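Local coordinates for DUF3201 domain-containing protein (Pyrococcus furiosus, PDB 1YB3) that is of unknown function, a conserved DUF3201-family protein from a hyperthermophilic archaeon that folds around an antiparallel beta sheet flanked by helices, at residues I99-F110 / Y122-V133. Sequence-based numbering, arbitrary orientation. Where two conformers were deposited one is given.
Sequences IEDVIRAFEKLF and YNFEHPISGDEV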
# COMPACT_ATOMS: atom_id res chain seq x y z
N ILE A 99 2.65 2.38 15.09
CA ILE A 99 3.80 1.95 14.28
C ILE A 99 4.25 0.52 14.65
O ILE A 99 4.43 -0.33 13.77
CB ILE A 99 4.99 2.94 14.42
CG1 ILE A 99 4.58 4.38 14.06
CG2 ILE A 99 6.21 2.44 13.64
CD1 ILE A 99 3.89 4.57 12.73
N GLU A 100 4.42 0.26 15.96
CA GLU A 100 4.80 -1.08 16.44
C GLU A 100 3.78 -2.16 16.02
O GLU A 100 4.16 -3.26 15.57
CB GLU A 100 4.97 -1.09 17.97
CG GLU A 100 6.15 -0.25 18.47
CD GLU A 100 6.19 -0.11 19.98
OE1 GLU A 100 5.13 -0.23 20.64
OE2 GLU A 100 7.30 0.15 20.50
N ASP A 101 2.50 -1.84 16.17
CA ASP A 101 1.41 -2.76 15.82
C ASP A 101 1.34 -3.07 14.33
O ASP A 101 1.14 -4.23 13.92
CB ASP A 101 0.06 -2.18 16.28
CG ASP A 101 -0.13 -2.23 17.78
OD1 ASP A 101 0.77 -2.71 18.50
OD2 ASP A 101 -1.21 -1.79 18.25
N VAL A 102 1.48 -2.04 13.50
CA VAL A 102 1.40 -2.26 12.06
C VAL A 102 2.58 -3.15 11.57
O VAL A 102 2.39 -4.04 10.76
CB VAL A 102 1.21 -0.94 11.26
CG1 VAL A 102 2.49 -0.08 11.26
CG2 VAL A 102 0.70 -1.23 9.86
N ILE A 103 3.78 -2.91 12.11
CA ILE A 103 4.94 -3.72 11.76
C ILE A 103 4.72 -5.21 12.10
O ILE A 103 5.11 -6.09 11.33
CB ILE A 103 6.22 -3.16 12.42
CG1 ILE A 103 6.58 -1.83 11.75
CG2 ILE A 103 7.39 -4.18 12.34
CD1 ILE A 103 7.71 -1.06 12.45
N ARG A 104 4.06 -5.48 13.22
CA ARG A 104 3.79 -6.86 13.63
C ARG A 104 2.63 -7.50 12.87
O ARG A 104 2.53 -8.73 12.83
CB ARG A 104 3.55 -6.96 15.15
CG ARG A 104 4.79 -6.57 16.01
CD ARG A 104 4.43 -6.46 17.49
N ALA A 105 1.79 -6.67 12.25
CA ALA A 105 0.52 -7.12 11.66
C ALA A 105 0.60 -7.56 10.20
O ALA A 105 -0.28 -8.30 9.72
CB ALA A 105 -0.55 -6.03 11.82
N PHE A 106 1.60 -7.08 9.46
CA PHE A 106 1.69 -7.31 8.01
C PHE A 106 3.07 -7.77 7.58
O PHE A 106 4.08 -7.35 8.16
CB PHE A 106 1.25 -6.05 7.24
CG PHE A 106 -0.14 -5.62 7.60
CD1 PHE A 106 -1.24 -6.28 7.06
CD2 PHE A 106 -0.35 -4.61 8.56
CE1 PHE A 106 -2.55 -5.93 7.43
CE2 PHE A 106 -1.66 -4.25 8.93
CZ PHE A 106 -2.76 -4.92 8.37
N GLU A 107 3.10 -8.63 6.57
CA GLU A 107 4.35 -9.22 6.08
C GLU A 107 5.15 -8.27 5.17
O GLU A 107 6.20 -7.79 5.58
CB GLU A 107 4.09 -10.57 5.39
CG GLU A 107 5.34 -11.23 4.86
CD GLU A 107 5.07 -12.55 4.19
OE1 GLU A 107 4.50 -13.44 4.86
OE2 GLU A 107 5.44 -12.72 2.99
N LYS A 108 4.64 -7.99 3.96
CA LYS A 108 5.37 -7.18 2.96
C LYS A 108 4.98 -5.73 3.10
O LYS A 108 4.28 -5.17 2.24
CB LYS A 108 5.11 -7.70 1.54
CG LYS A 108 5.52 -9.16 1.33
CD LYS A 108 5.36 -9.60 -0.11
CE LYS A 108 5.45 -11.11 -0.23
NZ LYS A 108 5.23 -11.57 -1.63
N LEU A 109 5.43 -5.13 4.21
CA LEU A 109 5.10 -3.77 4.59
C LEU A 109 6.21 -2.78 4.29
O LEU A 109 7.39 -3.06 4.54
CB LEU A 109 4.81 -3.73 6.11
CG LEU A 109 4.58 -2.38 6.78
CD1 LEU A 109 3.23 -1.82 6.35
CD2 LEU A 109 4.63 -2.56 8.29
N PHE A 110 5.81 -1.63 3.80
CA PHE A 110 6.69 -0.46 3.64
C PHE A 110 6.04 0.73 4.33
O PHE A 110 4.83 0.93 4.24
CB PHE A 110 6.88 -0.11 2.15
CG PHE A 110 7.51 -1.21 1.32
CD1 PHE A 110 8.87 -1.18 1.03
CD2 PHE A 110 6.75 -2.27 0.82
CE1 PHE A 110 9.46 -2.21 0.24
CE2 PHE A 110 7.31 -3.28 0.05
CZ PHE A 110 8.69 -3.25 -0.24
N TYR A 122 10.50 2.35 6.96
CA TYR A 122 10.56 0.91 7.21
C TYR A 122 10.44 0.20 5.87
O TYR A 122 9.60 0.55 5.03
CB TYR A 122 9.41 0.48 8.14
CG TYR A 122 9.32 -1.01 8.41
CD1 TYR A 122 10.03 -1.60 9.47
CD2 TYR A 122 8.51 -1.83 7.62
CE1 TYR A 122 9.94 -2.98 9.72
CE2 TYR A 122 8.41 -3.19 7.85
CZ TYR A 122 9.12 -3.77 8.90
OH TYR A 122 9.00 -5.12 9.12
N ASN A 123 11.31 -0.79 5.68
CA ASN A 123 11.27 -1.69 4.53
C ASN A 123 11.39 -3.10 5.10
O ASN A 123 12.38 -3.42 5.76
CB ASN A 123 12.45 -1.40 3.59
CG ASN A 123 12.38 -2.18 2.28
OD1 ASN A 123 12.03 -3.34 2.27
ND2 ASN A 123 12.76 -1.53 1.18
N PHE A 124 10.37 -3.94 4.86
CA PHE A 124 10.32 -5.28 5.47
C PHE A 124 11.47 -6.19 5.03
O PHE A 124 11.76 -7.19 5.69
CB PHE A 124 8.99 -5.96 5.14
CG PHE A 124 8.96 -6.61 3.78
CD1 PHE A 124 9.20 -7.99 3.65
CD2 PHE A 124 8.68 -5.86 2.63
CE1 PHE A 124 9.16 -8.61 2.38
CE2 PHE A 124 8.63 -6.46 1.37
CZ PHE A 124 8.88 -7.85 1.24
N GLU A 125 12.08 -5.87 3.89
CA GLU A 125 13.20 -6.66 3.38
C GLU A 125 14.48 -6.44 4.18
O GLU A 125 15.36 -7.31 4.22
CB GLU A 125 13.44 -6.38 1.90
CG GLU A 125 12.28 -6.80 1.03
CD GLU A 125 12.73 -7.51 -0.22
OE1 GLU A 125 13.84 -7.19 -0.72
OE2 GLU A 125 11.99 -8.40 -0.69
N HIS A 126 14.58 -5.27 4.81
CA HIS A 126 15.63 -5.00 5.78
C HIS A 126 15.04 -4.33 7.02
O HIS A 126 15.23 -3.13 7.23
CB HIS A 126 16.82 -4.23 5.17
CG HIS A 126 16.44 -3.01 4.37
ND1 HIS A 126 16.30 -3.04 3.00
CD2 HIS A 126 16.22 -1.73 4.74
CE1 HIS A 126 15.99 -1.83 2.57
NE2 HIS A 126 15.94 -1.01 3.61
N PRO A 127 14.32 -5.10 7.85
CA PRO A 127 13.50 -4.53 8.91
C PRO A 127 14.31 -3.90 10.04
O PRO A 127 15.41 -4.37 10.37
CB PRO A 127 12.71 -5.73 9.43
CG PRO A 127 13.53 -6.90 9.11
CD PRO A 127 14.24 -6.58 7.83
N ILE A 128 13.78 -2.83 10.60
CA ILE A 128 14.32 -2.23 11.82
C ILE A 128 13.21 -2.22 12.87
O ILE A 128 12.05 -2.55 12.56
CB ILE A 128 14.89 -0.81 11.56
CG1 ILE A 128 13.83 0.13 10.98
CG2 ILE A 128 16.13 -0.89 10.65
CD1 ILE A 128 14.26 1.58 10.87
N SER A 129 13.56 -1.87 14.10
CA SER A 129 12.60 -1.88 15.20
C SER A 129 11.57 -0.77 15.02
O SER A 129 11.85 0.24 14.38
CB SER A 129 13.31 -1.71 16.54
OG SER A 129 13.89 -0.42 16.65
N GLY A 130 10.39 -0.97 15.60
CA GLY A 130 9.32 0.04 15.59
C GLY A 130 9.70 1.35 16.28
O GLY A 130 9.22 2.42 15.88
N ASP A 131 10.53 1.27 17.32
CA ASP A 131 11.04 2.46 18.02
C ASP A 131 11.90 3.31 17.09
O ASP A 131 11.77 4.53 17.07
CB ASP A 131 11.82 2.07 19.28
CG ASP A 131 12.22 3.28 20.13
OD1 ASP A 131 11.31 4.03 20.58
OD2 ASP A 131 13.43 3.48 20.35
N GLU A 132 12.77 2.64 16.33
CA GLU A 132 13.65 3.33 15.39
C GLU A 132 12.84 3.95 14.25
O GLU A 132 13.11 5.07 13.83
CB GLU A 132 14.71 2.38 14.84
CG GLU A 132 15.85 3.08 14.09
CD GLU A 132 16.89 2.12 13.53
OE1 GLU A 132 17.17 1.08 14.17
OE2 GLU A 132 17.43 2.41 12.44
N VAL A 133 11.84 3.22 13.76
CA VAL A 133 10.93 3.75 12.75
C VAL A 133 10.25 5.03 13.24
O VAL A 133 10.21 6.02 12.53
CB VAL A 133 9.88 2.70 12.32
CG1 VAL A 133 8.92 3.30 11.30
CG2 VAL A 133 10.56 1.46 11.73
O HOH W 1 6.39 -6.22 8.82
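Y122 fills the angle between helix 96-105 and strand 108-112. I103 CG1 sits above the middle of its ring, 4.1 Å from the centroid, while I103 CD1 reaches past the ring to G130 CA, 3.7 Å away. L109 O lies at the ring edge, 3.5 Å from Y122 CE2, and L109 CD2 beside the rim, on the same side as I103. The ring comes under the helix because Y122 CG is anti to the backbone N (chi1 177°). Its hydroxyl donates to a water that in turn donates to I103 O and F106 O; through this water the phenol links the end of helix 96-105 to strand 120-123. Here the packing is dense: I99 CG2 meets V133 CG1 at 3.7 Å, and G130, lacking a side chain, lets the two helices come close.

F124 is closely packed but partly exposed. One ring face lies on K108 CA, 3.6 Å from the centroid; E125 CG lies over the opposite face, toward the rim. The ring edge points at the face of F110, the planes 89° apart. Between the two segments, the one hydrogen bond is weak, F124 N to L109 O (3.1 Å). The K108 side chain runs alongside the ring, with CG 3.6 Å from F124 CZ, and only its end leads away, to a solvent side shared with E107 and E125. An alanine in place of F124 is likely to uncover K108 CA and leave the F110 face without its edge-on neighbour. N123 OD1, close to F110 CE1, accepts from E125 N in an Asx turn. F110 and N123 form a non-hydrogen-bonded pair in an edge hairpin of an antiparallel sheet, with helices 96-105 and 130-138 packed against each other beside it, in an alpha+beta fold.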